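PDB 3KYA: putative phosphatase from Bacteroides thetaiotaomicron, which is of unestablished activity but binds zinc ions and carries an IPT/TIG domain beside a probable beta-propeller. Local coordinates for residues Y323-F334 against M371-F379. Numbering follows the deposited sequence.
Sequences YAYFGVINNHYF and MNNPCQGVF
His332, in the turn between strands 323-328 and 333-340, takes the one direct hydrogen bond across the contact: the backbone N of Asn373 donates to His332 ND1 at 3.0 Å, only 7° out of the imidazole plane. With CG anti to the carbonyl carbon (chi1 -38°), the ring runs alongside the side chains of Asn372 and Asn373. In the conformer given for Asn373, one of two deposited, ND2 donates to Asn372 OD1, tying the two amides together. A leucine in place of His332 would probably leave the N-H of Asn373 without its acceptor and the loop 371-373 less firmly fixed. A water adds a second polar link, donating to His332 O and accepting from Met371 N. Close by, the CA-H of Asn373 points almost straight at Ile329 O (CA to O 3.3 Å).

Mostly apolar contacts join the two sheets. Pro374 and Phe334 pass each other in opposite directions, Pro374 CB 3.6 Å from Phe334 CE1, while CG of Pro374 rests against Val328 O. The selenium of Met371 (a selenomethionine) reaches the edge of the Phe334 ring, a Met-aromatic contact with Met371 SE 3.7 Å from Phe334 CD1. Farther along, Phe379 crosses Tyr325 obliquely.

No backbone pairing joins the strands: 323-328 and 374-379 belong to separate four-stranded antiparallel sheets, and their axes run 146° apart, consistent with neighbouring blades of a beta-propeller. Phe395 of strand 391-397 meets Phe334 edge-to-face and also touches Met371 and Pro374, while Phe352 of strand 345-352 stacks on Tyr325.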
loop_
_atom_site.group_PDB
_atom_site.type_symbol
_atom_site.label_atom_id
_atom_site.label_comp_id
_atom_site.label_asym_id
_atom_site.label_seq_id
_atom_site.Cartn_x
_atom_site.Cartn_y
_atom_site.Cartn_z
ATOM N N TYR A 323 11.024 18.357 11.008
ATOM C CA TYR A 323 11.836 17.172 11.263
ATOM C C TYR A 323 12.812 16.925 10.125
ATOM O O TYR A 323 12.746 17.591 9.084
ATOM C CB TYR A 323 10.986 15.932 11.535
ATOM C CG TYR A 323 10.141 15.387 10.409
ATOM C CD1 TYR A 323 10.634 14.407 9.555
ATOM C CD2 TYR A 323 8.817 15.786 10.253
ATOM C CE1 TYR A 323 9.832 13.853 8.554
ATOM C CE2 TYR A 323 8.006 15.248 9.241
ATOM C CZ TYR A 323 8.522 14.283 8.400
ATOM O OH TYR A 323 7.719 13.727 7.422
ATOM N N ALA A 324 13.737 15.996 10.356
ATOM C CA ALA A 324 14.759 15.619 9.389
ATOM C C ALA A 324 15.071 14.134 9.455
ATOM O O ALA A 324 14.872 13.492 10.494
ATOM C CB ALA A 324 16.034 16.401 9.640
ATOM N N TYR A 325 15.537 13.594 8.335
ATOM C CA TYR A 325 16.040 12.235 8.290
ATOM C C TYR A 325 17.563 12.293 8.137
ATOM O O TYR A 325 18.085 13.095 7.361
ATOM C CB TYR A 325 15.446 11.419 7.133
ATOM C CG TYR A 325 13.950 11.197 7.164
ATOM C CD1 TYR A 325 13.247 11.117 8.363
ATOM C CD2 TYR A 325 13.252 10.957 5.993
ATOM C CE1 TYR A 325 11.890 10.879 8.376
ATOM C CE2 TYR A 325 11.888 10.711 6.003
ATOM C CZ TYR A 325 11.214 10.670 7.190
ATOM O OH TYR A 325 9.859 10.435 7.187
ATOM N N PHE A 326 18.278 11.464 8.893
ATOM C CA PHE A 326 19.724 11.369 8.765
ATOM C C PHE A 326 20.014 10.043 8.062
ATOM O O PHE A 326 19.749 8.971 8.621
ATOM C CB PHE A 326 20.457 11.414 10.119
ATOM C CG PHE A 326 20.156 12.630 10.962
ATOM C CD1 PHE A 326 19.798 13.838 10.393
ATOM C CD2 PHE A 326 20.334 12.587 12.324
ATOM C CE1 PHE A 326 19.561 14.962 11.185
ATOM C CE2 PHE A 326 20.104 13.719 13.112
ATOM C CZ PHE A 326 19.711 14.894 12.532
ATOM N N GLY A 327 20.543 10.114 6.841
ATOM C CA GLY A 327 20.853 8.920 6.061
ATOM C C GLY A 327 22.264 8.439 6.339
ATOM O O GLY A 327 23.231 9.091 5.924
ATOM N N VAL A 328 22.379 7.308 7.036
ATOM C CA VAL A 328 23.679 6.733 7.414
ATOM C C VAL A 328 24.150 5.851 6.258
ATOM O O VAL A 328 23.814 4.678 6.153
ATOM C CB VAL A 328 23.610 5.983 8.767
ATOM C CG1 VAL A 328 25.003 5.596 9.234
ATOM C CG2 VAL A 328 22.953 6.857 9.829
ATOM N N ILE A 329 24.899 6.485 5.355
ATOM C CA ILE A 329 25.410 5.881 4.130
ATOM C C ILE A 329 26.180 4.580 4.342
ATOM O O ILE A 329 25.923 3.580 3.663
ATOM C CB ILE A 329 26.358 6.896 3.411
ATOM C CG1 ILE A 329 25.602 8.166 3.012
ATOM C CG2 ILE A 329 27.029 6.262 2.188
ATOM C CD1 ILE A 329 26.558 9.346 2.665
ATOM N N ASN A 330 27.099 4.584 5.304
ATOM C CA ASN A 330 27.956 3.421 5.523
ATOM C C ASN A 330 27.396 2.336 6.453
ATOM O O ASN A 330 27.997 1.273 6.567
ATOM C CB ASN A 330 29.361 3.857 6.002
ATOM C CG ASN A 330 29.374 4.474 7.403
ATOM O OD1 ASN A 330 28.380 4.993 7.893
ATOM N ND2 ASN A 330 30.545 4.458 8.031
ATOM N N ASN A 331 26.251 2.582 7.088
ATOM C CA ASN A 331 25.668 1.591 8.003
ATOM C C ASN A 331 24.216 1.177 7.714
ATOM O O ASN A 331 23.586 0.471 8.501
ATOM C CB ASN A 331 25.919 2.026 9.451
ATOM C CG ASN A 331 27.371 1.797 9.866
ATOM O OD1 ASN A 331 27.856 0.657 9.854
ATOM N ND2 ASN A 331 28.058 2.863 10.254
ATOM N N HIS A 332 23.712 1.629 6.567
ATOM C CA HIS A 332 22.477 1.135 5.955
ATOM C C HIS A 332 21.137 1.384 6.652
ATOM O O HIS A 332 20.254 0.534 6.632
ATOM C CB HIS A 332 22.689 -0.369 5.656
ATOM C CG HIS A 332 24.075 -0.675 5.178
ATOM N ND1 HIS A 332 24.569 -0.199 3.980
ATOM C CD2 HIS A 332 25.091 -1.356 5.763
ATOM C CE1 HIS A 332 25.830 -0.579 3.847
ATOM N NE2 HIS A 332 26.169 -1.286 4.913
ATOM N N TYR A 333 20.967 2.582 7.207
ATOM C CA TYR A 333 19.691 2.981 7.804
ATOM C C TYR A 333 19.527 4.507 7.871
ATOM O O TYR A 333 20.481 5.253 7.645
ATOM C CB TYR A 333 19.502 2.350 9.209
ATOM C CG TYR A 333 20.405 2.898 10.315
ATOM C CD1 TYR A 333 21.774 2.674 10.302
ATOM C CD2 TYR A 333 19.876 3.599 11.394
ATOM C CE1 TYR A 333 22.600 3.168 11.323
ATOM C CE2 TYR A 333 20.691 4.095 12.411
ATOM C CZ TYR A 333 22.050 3.868 12.373
ATOM O OH TYR A 333 22.859 4.355 13.380
ATOM N N PHE A 334 18.296 4.940 8.144
ATOM C CA PHE A 334 17.950 6.332 8.392
ATOM C C PHE A 334 17.457 6.506 9.832
ATOM O O PHE A 334 16.725 5.641 10.370
ATOM C CB PHE A 334 16.805 6.857 7.473
ATOM C CG PHE A 334 17.203 7.139 6.055
ATOM C CD1 PHE A 334 17.162 6.141 5.099
ATOM C CD2 PHE A 334 17.544 8.435 5.655
ATOM C CE1 PHE A 334 17.538 6.408 3.777
ATOM C CE2 PHE A 334 17.920 8.695 4.350
ATOM C CZ PHE A 334 17.900 7.680 3.414
HETATM N N MSE A 371 18.208 -1.893 3.381
HETATM C CA MSE A 371 18.745 -1.086 2.294
HETATM C C MSE A 371 20.270 -1.277 2.268
HETATM O O MSE A 371 20.836 -1.961 3.125
HETATM C CB MSE A 371 18.340 0.373 2.479
HETATM C CG MSE A 371 18.759 0.957 3.826
HETATM SE SE MSE A 371 17.922 2.662 4.265
HETATM C CE MSE A 371 16.070 2.171 4.515
ATOM N N ASN A 372 20.947 -0.692 1.284
ATOM C CA ASN A 372 22.371 -0.914 1.141
ATOM C C ASN A 372 23.047 0.323 0.537
ATOM O O ASN A 372 23.004 0.533 -0.675
ATOM C CB ASN A 372 22.592 -2.166 0.291
ATOM C CG ASN A 372 24.008 -2.673 0.345
ATOM O OD1 ASN A 372 24.913 -1.974 0.794
ATOM N ND2 ASN A 372 24.212 -3.905 -0.113
ATOM N N ASN A 373 23.693 1.096 1.413
ATOM C CA ASN A 373 24.347 2.364 1.042
ATOM C C ASN A 373 23.310 3.389 0.576
ATOM O O ASN A 373 23.301 3.787 -0.606
ATOM C CB ASN A 373 25.454 2.212 -0.030
ATOM C CG ASN A 373 26.757 1.658 0.518
ATOM O OD1 ASN A 373 27.757 2.374 0.601
ATOM N ND2 ASN A 373 26.758 0.388 0.877
ATOM N N PRO A 374 22.409 3.816 1.483
ATOM C CA PRO A 374 21.410 4.825 1.122
ATOM C C PRO A 374 22.085 6.182 0.910
ATOM O O PRO A 374 22.868 6.627 1.771
ATOM C CB PRO A 374 20.488 4.873 2.339
ATOM C CG PRO A 374 21.355 4.437 3.485
ATOM C CD PRO A 374 22.317 3.437 2.910
ATOM N N CYS A 375 21.805 6.808 -0.229
ATOM C CA CYS A 375 22.418 8.090 -0.577
ATOM C C CYS A 375 21.373 9.223 -0.621
ATOM O O CYS A 375 20.523 9.296 0.271
ATOM C CB CYS A 375 23.267 7.937 -1.855
ATOM S SG CYS A 375 24.735 6.847 -1.617
ATOM N N GLN A 376 21.390 10.070 -1.646
ATOM C CA GLN A 376 20.579 11.281 -1.616
ATOM C C GLN A 376 19.082 11.021 -1.571
ATOM O O GLN A 376 18.582 10.125 -2.240
ATOM C CB GLN A 376 20.907 12.189 -2.808
ATOM C CG GLN A 376 20.404 13.627 -2.630
ATOM C CD GLN A 376 21.034 14.593 -3.616
ATOM O OE1 GLN A 376 21.558 14.178 -4.647
ATOM N NE2 GLN A 376 20.984 15.894 -3.299
ATOM N N GLY A 377 18.384 11.849 -0.801
ATOM C CA GLY A 377 16.949 11.751 -0.636
ATOM C C GLY A 377 16.257 13.088 -0.793
ATOM O O GLY A 377 16.859 14.132 -0.566
ATOM N N VAL A 378 14.980 13.037 -1.155
ATOM C CA VAL A 378 14.169 14.225 -1.344
ATOM C C VAL A 378 12.744 14.012 -0.850
ATOM O O VAL A 378 12.236 12.894 -0.860
ATOM C CB VAL A 378 14.127 14.627 -2.842
ATOM C CG1 VAL A 378 15.524 14.968 -3.317
ATOM C CG2 VAL A 378 13.518 13.508 -3.693
ATOM N N PHE A 379 12.115 15.086 -0.385
ATOM C CA PHE A 379 10.710 15.035 0.016
ATOM C C PHE A 379 9.821 15.439 -1.159
ATOM O O PHE A 379 10.115 16.401 -1.862
ATOM C CB PHE A 379 10.450 15.912 1.236
ATOM C CG PHE A 379 11.079 15.392 2.479
ATOM C CD1 PHE A 379 10.413 14.459 3.268
ATOM C CD2 PHE A 379 12.334 15.816 2.871
ATOM C CE1 PHE A 379 10.985 13.955 4.417
ATOM C CE2 PHE A 379 12.911 15.314 4.035
ATOM C CZ PHE A 379 12.232 14.378 4.805
HETATM O O HOH W 1 19.321 -1.924 6.171
#